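Local coordinates for protein HTLV-2 integrase catalytic core domain (Human T-cell leukemia virus 2, PDB 6QBT) that forms the catalytic core domain of a retroviral integrase, which probably inserts viral DNA into host DNA, and binds magnesium in an RNase H-like fold, at residues K63-N71 with C84-H94; W29-S40 with A53-L61. All coordinates share one frame; numbering follows the deposited sequence.

Contact 1 (K63-N71 with C84-H94). With MG (magnesium ion), chain B.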
loop_
_atom_site.group_PDB
_atom_site.type_symbol
_atom_site.label_atom_id
_atom_site.label_comp_id
_atom_site.label_asym_id
_atom_site.label_seq_id
_atom_site.Cartn_x
_atom_site.Cartn_y
_atom_site.Cartn_z
ATOM N N LYS A 63 14.598 1.689 -1.948
ATOM C CA LYS A 63 15.610 1.156 -2.871
ATOM C C LYS A 63 16.945 0.893 -2.161
ATOM O O LYS A 63 17.498 1.809 -1.581
ATOM C CB LYS A 63 15.809 2.165 -3.991
ATOM C CG LYS A 63 16.800 1.765 -5.073
ATOM C CD LYS A 63 16.905 2.853 -6.128
ATOM C CE LYS A 63 17.765 2.401 -7.270
ATOM N NZ LYS A 63 17.933 3.497 -8.261
ATOM N N PRO A 64 17.476 -0.346 -2.210
ATOM C CA PRO A 64 18.784 -0.599 -1.587
ATOM C C PRO A 64 19.953 -0.143 -2.451
ATOM O O PRO A 64 19.828 -0.098 -3.690
ATOM C CB PRO A 64 18.816 -2.127 -1.467
ATOM C CG PRO A 64 18.007 -2.602 -2.610
ATOM C CD PRO A 64 16.947 -1.564 -2.846
ATOM N N LEU A 65 21.073 0.179 -1.809
ATOM C CA LEU A 65 22.314 0.465 -2.526
ATOM C C LEU A 65 22.977 -0.820 -3.053
ATOM O O LEU A 65 23.520 -0.837 -4.141
ATOM C CB LEU A 65 23.308 1.206 -1.624
ATOM C CG LEU A 65 22.854 2.573 -1.096
ATOM C CD1 LEU A 65 23.871 3.077 -0.076
ATOM C CD2 LEU A 65 22.645 3.605 -2.220
ATOM N N HIS A 66 22.911 -1.887 -2.264
ATOM C CA HIS A 66 23.698 -3.091 -2.483
ATOM C C HIS A 66 22.833 -4.284 -2.084
ATOM O O HIS A 66 22.235 -4.288 -1.007
ATOM C CB HIS A 66 24.968 -3.016 -1.605
ATOM C CG HIS A 66 25.948 -4.135 -1.800
ATOM N ND1 HIS A 66 27.193 -4.125 -1.210
ATOM C CD2 HIS A 66 25.878 -5.299 -2.489
ATOM C CE1 HIS A 66 27.850 -5.224 -1.534
ATOM N NE2 HIS A 66 27.074 -5.952 -2.314
ATOM N N ILE A 67 22.752 -5.269 -2.971
ATOM C CA ILE A 67 22.140 -6.571 -2.666
ATOM C C ILE A 67 23.141 -7.738 -2.781
ATOM O O ILE A 67 24.008 -7.743 -3.655
ATOM C CB ILE A 67 20.909 -6.849 -3.547
ATOM C CG1 ILE A 67 21.255 -6.669 -5.024
ATOM C CG2 ILE A 67 19.781 -5.925 -3.137
ATOM C CD1 ILE A 67 20.367 -7.437 -5.979
ATOM N N ASN A 68 23.019 -8.701 -1.868
ATOM C CA ASN A 68 23.807 -9.930 -1.912
ATOM C C ASN A 68 22.878 -11.117 -1.969
ATOM O O ASN A 68 21.973 -11.234 -1.148
ATOM C CB ASN A 68 24.738 -10.048 -0.702
ATOM C CG ASN A 68 25.772 -11.134 -0.887
ATOM O OD1 ASN A 68 26.888 -10.885 -1.374
ATOM N ND2 ASN A 68 25.393 -12.366 -0.562
ATOM N N THR A 69 23.112 -11.987 -2.947
ATOM C CA THR A 69 22.317 -13.183 -3.189
ATOM C C THR A 69 23.216 -14.438 -3.286
ATOM O O THR A 69 24.441 -14.347 -3.221
ATOM C CB THR A 69 21.522 -13.024 -4.509
ATOM O OG1 THR A 69 22.410 -13.007 -5.644
ATOM C CG2 THR A 69 20.699 -11.731 -4.482
ATOM N N ASP A 70 22.588 -15.604 -3.433
ATOM C CA ASP A 70 23.290 -16.842 -3.829
ATOM C C ASP A 70 23.486 -16.824 -5.345
ATOM O O ASP A 70 23.097 -15.854 -6.018
ATOM C CB ASP A 70 22.582 -18.144 -3.318
ATOM C CG ASP A 70 21.176 -18.386 -3.910
ATOM O OD1 ASP A 70 20.771 -17.753 -4.920
ATOM O OD2 ASP A 70 20.450 -19.252 -3.344
ATOM N N ASN A 71 24.082 -17.891 -5.870
ATOM C CA ASN A 71 24.272 -18.069 -7.313
ATOM C C ASN A 71 23.100 -18.710 -8.042
ATOM O O ASN A 71 23.297 -19.265 -9.110
ATOM C CB ASN A 71 25.523 -18.920 -7.572
ATOM C CG ASN A 71 26.778 -18.251 -7.092
ATOM O OD1 ASN A 71 27.545 -18.846 -6.349
ATOM N ND2 ASN A 71 26.997 -17.000 -7.506
ATOM N N CYS A 84 19.604 -4.545 -12.358
ATOM C CA CYS A 84 20.490 -3.960 -11.332
ATOM C C CYS A 84 21.442 -2.905 -11.891
ATOM O O CYS A 84 21.632 -1.854 -11.283
ATOM C CB CYS A 84 21.253 -5.063 -10.585
ATOM S SG CYS A 84 20.153 -6.050 -9.545
ATOM N N THR A 85 21.997 -3.170 -13.067
ATOM C CA THR A 85 22.896 -2.237 -13.710
ATOM C C THR A 85 22.184 -0.931 -14.077
ATOM O O THR A 85 22.698 0.165 -13.808
ATOM C CB THR A 85 23.516 -2.839 -14.999
ATOM O OG1 THR A 85 23.997 -4.160 -14.749
ATOM C CG2 THR A 85 24.675 -1.999 -15.469
ATOM N N SER A 86 21.026 -1.057 -14.716
ATOM C CA SER A 86 20.228 0.095 -15.171
ATOM C C SER A 86 19.809 1.015 -14.041
ATOM O O SER A 86 19.730 2.227 -14.209
ATOM C CB SER A 86 18.941 -0.399 -15.827
ATOM O OG SER A 86 19.228 -1.292 -16.877
ATOM N N TYR A 87 19.489 0.428 -12.894
ATOM C CA TYR A 87 19.012 1.218 -11.762
ATOM C C TYR A 87 20.028 1.390 -10.637
ATOM O O TYR A 87 19.643 1.815 -9.543
ATOM C CB TYR A 87 17.659 0.665 -11.276
ATOM C CG TYR A 87 16.672 0.571 -12.419
ATOM C CD1 TYR A 87 16.289 1.724 -13.117
ATOM C CD2 TYR A 87 16.130 -0.662 -12.808
ATOM C CE1 TYR A 87 15.382 1.656 -14.166
ATOM C CE2 TYR A 87 15.234 -0.750 -13.858
ATOM C CZ TYR A 87 14.851 0.406 -14.544
ATOM O OH TYR A 87 13.966 0.317 -15.621
ATOM N N HIS A 88 21.313 1.111 -10.920
ATOM C CA HIS A 88 22.456 1.395 -10.007
ATOM C C HIS A 88 22.336 0.705 -8.652
ATOM O O HIS A 88 22.427 1.322 -7.592
ATOM C CB HIS A 88 22.687 2.900 -9.872
ATOM C CG HIS A 88 22.849 3.577 -11.190
ATOM N ND1 HIS A 88 21.862 4.367 -11.752
ATOM C CD2 HIS A 88 23.843 3.508 -12.109
ATOM C CE1 HIS A 88 22.262 4.795 -12.938
ATOM N NE2 HIS A 88 23.463 4.294 -13.175
ATOM N N ILE A 89 22.108 -0.597 -8.710
ATOM C CA ILE A 89 22.073 -1.431 -7.530
ATOM C C ILE A 89 23.264 -2.390 -7.643
ATOM O O ILE A 89 23.335 -3.192 -8.590
ATOM C CB ILE A 89 20.747 -2.214 -7.443
ATOM C CG1 ILE A 89 19.546 -1.254 -7.353
ATOM C CG2 ILE A 89 20.751 -3.114 -6.215
ATOM C CD1 ILE A 89 18.194 -1.893 -7.622
ATOM N N LYS A 90 24.204 -2.285 -6.699
ATOM C CA LYS A 90 25.367 -3.191 -6.653
ATOM C C LYS A 90 24.871 -4.587 -6.276
ATOM O O LYS A 90 24.039 -4.737 -5.365
ATOM C CB LYS A 90 26.395 -2.677 -5.638
ATOM C CG LYS A 90 27.579 -3.581 -5.370
ATOM C CD LYS A 90 28.669 -2.816 -4.630
ATOM C CE LYS A 90 29.844 -3.714 -4.249
ATOM N NZ LYS A 90 30.529 -4.313 -5.425
ATOM N N HIS A 91 25.359 -5.594 -6.991
ATOM C CA HIS A 91 24.951 -6.975 -6.785
ATOM C C HIS A 91 26.173 -7.834 -6.608
ATOM O O HIS A 91 26.988 -7.916 -7.503
ATOM C CB HIS A 91 24.145 -7.474 -7.977
ATOM C CG HIS A 91 23.627 -8.862 -7.803
ATOM N ND1 HIS A 91 23.372 -9.697 -8.864
ATOM C CD2 HIS A 91 23.323 -9.567 -6.687
ATOM C CE1 HIS A 91 22.919 -10.850 -8.408
ATOM N NE2 HIS A 91 22.890 -10.802 -7.093
ATOM N N SER A 92 26.298 -8.475 -5.459
ATOM C CA SER A 92 27.383 -9.401 -5.207
ATOM C C SER A 92 26.764 -10.714 -4.795
ATOM O O SER A 92 25.573 -10.765 -4.496
ATOM C CB SER A 92 28.288 -8.853 -4.113
ATOM O OG SER A 92 27.522 -8.522 -2.958
ATOM N N THR A 93 27.572 -11.771 -4.785
ATOM C CA THR A 93 27.098 -13.144 -4.483
ATOM C C THR A 93 27.992 -13.856 -3.443
ATOM O O THR A 93 28.492 -14.932 -3.689
ATOM C CB THR A 93 26.931 -14.004 -5.780
ATOM O OG1 THR A 93 28.145 -13.990 -6.528
ATOM C CG2 THR A 93 25.799 -13.478 -6.688
ATOM N N HIS A 94 28.166 -13.239 -2.275
ATOM C CA HIS A 94 28.920 -13.836 -1.158
ATOM C C HIS A 94 28.071 -14.809 -0.347
ATOM O O HIS A 94 28.621 -15.704 0.304
ATOM C CB HIS A 94 29.474 -12.751 -0.228
ATOM C CG HIS A 94 30.335 -11.733 -0.919
ATOM N ND1 HIS A 94 30.011 -10.389 -0.969
ATOM C CD2 HIS A 94 31.509 -11.857 -1.587
ATOM C CE1 HIS A 94 30.948 -9.732 -1.634
ATOM N NE2 HIS A 94 31.867 -10.601 -2.021
HETATM MG MG MG B . 18.626 -20.139 -3.483
HETATM O O HOH W 1 20.684 1.556 -5.519
#

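Contact 2 (W29-S40 with A53-L61)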
loop_
_atom_site.group_PDB
_atom_site.type_symbol
_atom_site.label_atom_id
_atom_site.label_comp_id
_atom_site.label_asym_id
_atom_site.label_seq_id
_atom_site.Cartn_x
_atom_site.Cartn_y
_atom_site.Cartn_z
ATOM N N TRP A 29 13.553 -10.897 0.942
ATOM C CA TRP A 29 14.636 -9.909 1.008
ATOM C C TRP A 29 14.662 -9.387 2.417
ATOM O O TRP A 29 13.600 -9.125 2.996
ATOM C CB TRP A 29 14.383 -8.721 0.056
ATOM C CG TRP A 29 14.506 -9.113 -1.344
ATOM C CD1 TRP A 29 13.492 -9.471 -2.203
ATOM C CD2 TRP A 29 15.705 -9.212 -2.068
ATOM N NE1 TRP A 29 14.010 -9.771 -3.435
ATOM C CE2 TRP A 29 15.372 -9.622 -3.378
ATOM C CE3 TRP A 29 17.055 -9.011 -1.737
ATOM C CZ2 TRP A 29 16.347 -9.842 -4.361
ATOM C CZ3 TRP A 29 18.013 -9.208 -2.714
ATOM C CH2 TRP A 29 17.655 -9.609 -4.014
ATOM N N VAL A 30 15.858 -9.205 2.959
ATOM C CA VAL A 30 15.963 -8.702 4.322
ATOM C C VAL A 30 17.110 -7.701 4.444
ATOM O O VAL A 30 18.207 -7.930 3.926
ATOM C CB VAL A 30 16.001 -9.867 5.355
ATOM C CG1 VAL A 30 16.988 -10.907 4.943
ATOM C CG2 VAL A 30 16.266 -9.368 6.765
ATOM N N ASP A 31 16.814 -6.569 5.089
ATOM C CA ASP A 31 17.801 -5.548 5.290
ATOM C C ASP A 31 18.740 -5.995 6.397
ATOM O O ASP A 31 18.282 -6.391 7.467
ATOM C CB ASP A 31 17.120 -4.262 5.679
ATOM C CG ASP A 31 18.067 -3.111 5.696
ATOM O OD1 ASP A 31 18.802 -2.953 6.685
ATOM O OD2 ASP A 31 18.086 -2.380 4.703
ATOM N N THR A 32 20.043 -5.922 6.142
ATOM C CA THR A 32 21.059 -6.414 7.083
ATOM C C THR A 32 21.241 -5.499 8.288
ATOM O O THR A 32 21.881 -5.903 9.231
ATOM C CB THR A 32 22.448 -6.570 6.417
ATOM O OG1 THR A 32 22.830 -5.328 5.821
ATOM C CG2 THR A 32 22.439 -7.630 5.342
ATOM N N PHE A 33 20.741 -4.263 8.225
ATOM C CA PHE A 33 20.839 -3.321 9.318
ATOM C C PHE A 33 19.567 -3.343 10.187
ATOM O O PHE A 33 19.652 -3.506 11.373
ATOM C CB PHE A 33 21.146 -1.882 8.779
ATOM C CG PHE A 33 21.125 -0.833 9.842
ATOM C CD1 PHE A 33 22.282 -0.553 10.602
ATOM C CD2 PHE A 33 19.948 -0.147 10.137
ATOM C CE1 PHE A 33 22.252 0.390 11.628
ATOM C CE2 PHE A 33 19.912 0.794 11.171
ATOM C CZ PHE A 33 21.066 1.067 11.916
ATOM N N SER A 34 18.393 -3.130 9.598
ATOM C CA SER A 34 17.124 -3.071 10.366
ATOM C C SER A 34 16.537 -4.457 10.696
ATOM O O SER A 34 15.742 -4.597 11.634
ATOM C CB SER A 34 16.083 -2.288 9.578
ATOM O OG SER A 34 15.769 -2.955 8.355
ATOM N N GLY A 35 16.908 -5.464 9.895
ATOM C CA GLY A 35 16.232 -6.760 9.891
ATOM C C GLY A 35 14.873 -6.747 9.207
ATOM O O GLY A 35 14.200 -7.769 9.207
ATOM N N ALA A 36 14.483 -5.622 8.611
ATOM C CA ALA A 36 13.189 -5.514 7.952
ATOM C C ALA A 36 13.100 -6.413 6.722
ATOM O O ALA A 36 14.090 -6.613 6.011
ATOM C CB ALA A 36 12.898 -4.066 7.564
ATOM N N VAL A 37 11.891 -6.926 6.476
ATOM C CA VAL A 37 11.687 -8.032 5.559
ATOM C C VAL A 37 10.699 -7.707 4.484
ATOM O O VAL A 37 9.690 -7.092 4.763
ATOM C CB VAL A 37 11.062 -9.258 6.292
ATOM C CG1 VAL A 37 11.128 -10.492 5.421
ATOM C CG2 VAL A 37 11.794 -9.507 7.596
ATOM N N SER A 38 10.950 -8.239 3.291
ATOM C CA SER A 38 9.915 -8.464 2.283
ATOM C C SER A 38 9.842 -9.942 1.894
ATOM O O SER A 38 10.866 -10.602 1.749
ATOM C CB SER A 38 10.215 -7.676 1.022
ATOM O OG SER A 38 9.179 -7.846 0.070
ATOM N N VAL A 39 8.636 -10.441 1.667
ATOM C CA VAL A 39 8.475 -11.778 1.156
ATOM C C VAL A 39 7.360 -11.750 0.156
ATOM O O VAL A 39 6.331 -11.157 0.430
ATOM C CB VAL A 39 8.192 -12.822 2.286
ATOM C CG1 VAL A 39 7.265 -12.265 3.342
ATOM C CG2 VAL A 39 7.608 -14.133 1.736
ATOM N N SER A 40 7.569 -12.407 -0.988
ATOM C CA SER A 40 6.551 -12.574 -1.999
ATOM C C SER A 40 6.381 -14.043 -2.261
ATOM O O SER A 40 7.371 -14.749 -2.498
ATOM C CB SER A 40 6.985 -11.923 -3.293
ATOM O OG SER A 40 7.175 -10.553 -3.091
ATOM N N ALA A 53 9.241 -9.762 -7.438
ATOM C CA ALA A 53 9.360 -9.775 -5.962
ATOM C C ALA A 53 10.291 -8.684 -5.487
ATOM O O ALA A 53 10.123 -8.150 -4.403
ATOM C CB ALA A 53 9.875 -11.114 -5.457
ATOM N N PHE A 54 11.302 -8.387 -6.289
ATOM C CA PHE A 54 12.275 -7.382 -5.927
ATOM C C PHE A 54 11.640 -5.991 -5.939
ATOM O O PHE A 54 11.880 -5.188 -5.032
ATOM C CB PHE A 54 13.490 -7.490 -6.855
ATOM C CG PHE A 54 14.680 -6.666 -6.448
ATOM C CD1 PHE A 54 15.026 -6.460 -5.108
ATOM C CD2 PHE A 54 15.518 -6.143 -7.435
ATOM C CE1 PHE A 54 16.155 -5.724 -4.770
ATOM C CE2 PHE A 54 16.644 -5.396 -7.100
ATOM C CZ PHE A 54 16.964 -5.187 -5.770
ATOM N N LEU A 55 10.806 -5.726 -6.937
ATOM C CA LEU A 55 9.965 -4.508 -6.955
ATOM C C LEU A 55 8.967 -4.443 -5.791
ATOM O O LEU A 55 8.775 -3.375 -5.248
ATOM C CB LEU A 55 9.205 -4.343 -8.271
ATOM C CG LEU A 55 10.109 -4.054 -9.480
ATOM C CD1 LEU A 55 9.390 -4.326 -10.805
ATOM C CD2 LEU A 55 10.630 -2.628 -9.443
ATOM N N GLN A 56 8.322 -5.556 -5.436
ATOM C CA GLN A 56 7.467 -5.567 -4.253
ATOM C C GLN A 56 8.262 -5.154 -3.014
ATOM O O GLN A 56 7.841 -4.276 -2.272
ATOM C CB GLN A 56 6.805 -6.918 -4.056
ATOM C CG GLN A 56 5.689 -7.125 -5.062
ATOM C CD GLN A 56 5.195 -8.565 -5.193
ATOM O OE1 GLN A 56 5.876 -9.529 -4.819
ATOM N NE2 GLN A 56 4.002 -8.706 -5.748
ATOM N N ALA A 57 9.418 -5.771 -2.822
ATOM C CA ALA A 57 10.324 -5.438 -1.714
ATOM C C ALA A 57 10.735 -3.952 -1.649
ATOM O O ALA A 57 10.720 -3.315 -0.575
ATOM C CB ALA A 57 11.566 -6.305 -1.818
ATOM N N ILE A 58 11.123 -3.425 -2.800
ATOM C CA ILE A 58 11.508 -2.034 -2.909
ATOM C C ILE A 58 10.320 -1.122 -2.632
ATOM O O ILE A 58 10.474 -0.146 -1.905
ATOM C CB ILE A 58 12.165 -1.752 -4.265
ATOM C CG1 ILE A 58 13.558 -2.420 -4.282
ATOM C CG2 ILE A 58 12.266 -0.257 -4.526
ATOM C CD1 ILE A 58 14.159 -2.590 -5.671
ATOM N N SER A 59 9.127 -1.456 -3.114
ATOM C CA SER A 59 7.960 -0.628 -2.768
ATOM C C SER A 59 7.683 -0.567 -1.267
ATOM O O SER A 59 7.170 0.409 -0.774
ATOM C CB SER A 59 6.698 -1.106 -3.467
ATOM O OG SER A 59 6.322 -2.388 -3.000
ATOM N N LEU A 60 7.993 -1.638 -0.565
ATOM C CA LEU A 60 7.721 -1.731 0.852
ATOM C C LEU A 60 8.861 -1.158 1.689
ATOM O O LEU A 60 8.605 -0.513 2.702
ATOM C CB LEU A 60 7.490 -3.198 1.192
ATOM C CG LEU A 60 7.156 -3.503 2.637
ATOM C CD1 LEU A 60 5.729 -3.070 2.964
ATOM C CD2 LEU A 60 7.396 -4.999 2.878
ATOM N N LEU A 61 10.105 -1.400 1.268
ATOM C CA LEU A 61 11.301 -1.044 2.045
ATOM C C LEU A 61 12.141 0.155 1.563
ATOM O O LEU A 61 12.912 0.671 2.334
ATOM C CB LEU A 61 12.219 -2.257 2.110
ATOM C CG LEU A 61 11.635 -3.542 2.712
ATOM C CD1 LEU A 61 12.680 -4.663 2.657
ATOM C CD2 LEU A 61 11.166 -3.332 4.146
#

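Contact 1 (K63-N71 with C84-H94)
Strands H66-N68 and K90-S92 pair in parallel at one margin of the mixed sheet of the RNase H-like integrase core, joined by a beta-alpha-beta crossover through helices 73-76 and 78-86. Their backbones zip together from L65 to T69: K90 N donates to L65 O, I67 N to K90 O (2.8 Å), S92 N to I67 O and T69 N to S92 O.

Polar side chains on the face of H66, N68 and S92 form a short chain of hydrogen bonds. NE2 of H66 donates in its ring plane to S92 OG (2.7 Å, 163° at the hydrogen), and that hydroxyl donates to N68 OD1 at 2.9 Å. The same amide oxygen also accepts from H94 N, so two bonds hold the N68 carboxamide oxygen. K90 runs alongside H66, its CG 3.8 Å from the imidazole centroid in a CH-pi contact over the ring face.

On the side of I67 and H91, apolar packing and one polar bond combine. I67 reaches C84 SG with CD1 and I89 CG2 with CG1. H91, its CG swung away from the backbone N (chi1 -177°), directs NE2 at T69 OG1 (2.7 Å), a hydroxyl that in turn donates to D70 O.

Where the helix ends, H88 is the C' residue of a Schellman motif, with I89 N bonded to C84 O. The extended K63 side chain delivers NZ to Y87 O at 2.7 Å, and NZ also bonds L142 O of the second subunit.

Directly after T69 comes the metal site: D70 OD1 accepts from G72 N, while D70 OD2 binds magnesium at 2.0 Å, a site completed on the protein side by D13.

Contact 2 (W29-S40 with A53-L61)
With CG of W29 lying beside its own backbone N (chi1 -70°) and that of F54 turned to the far side from its N (chi1 -170°), the two aromatic side chains meet between sheet and helix. F54 CD1 sits over one face of the indole, displaced toward its rim and 3.6 Å from W29 CE2. The ring planes are inclined by 32°, an oblique pairing, and the indole also meets the A57 methyl through CD1 (3.7 Å).

This is helix 47-61 packed along the hairpin of strands 22-31 and 37-42 in the RNase H-like core; the segment of the second strand runs roughly antiparallel to the helix. Small residues permit a close approach. S38 presses its CB to 3.4 Å from A57 CB, tighter than ordinary van der Waals contact, while L61 extends CD2 to the A36 methyl at 3.9 Å and L60 CD2 lies against V37 O.

At the hairpin's connection, D31 OD1 accepts from F33 N and S34 N, which arrive from opposite faces of the carboxylate plane, forming an Asx turn and a wider Asx motif.

S40 OG approaches Q56 OE1 as a hydrogen-bond donor, but the modelled separation is so short that its length is doubtful, and it counts as a tentative polar link. The interface consists mainly of apolar packing and close-set small side chains.

From the N terminus, contact 2 comes first: strand 22-31 turns into strand 37-42, and the chain then returns as helix 47-61 to close a loop against the hairpin. Contact 1 opens at K63, just after that helix, runs into strand 66-68, and closes through helices 73-76 and 78-86 at strand 90-92. The two loops therefore follow in series, neither nested nor crossed. They meet in space, their centres about 13 Å apart: the indole of W29 packs on I67 and T69, F54 on I89, and I58 on P64. Together the helix and both margins of the five-stranded sheet are tied into one core, and both contacts also touch the second subunit.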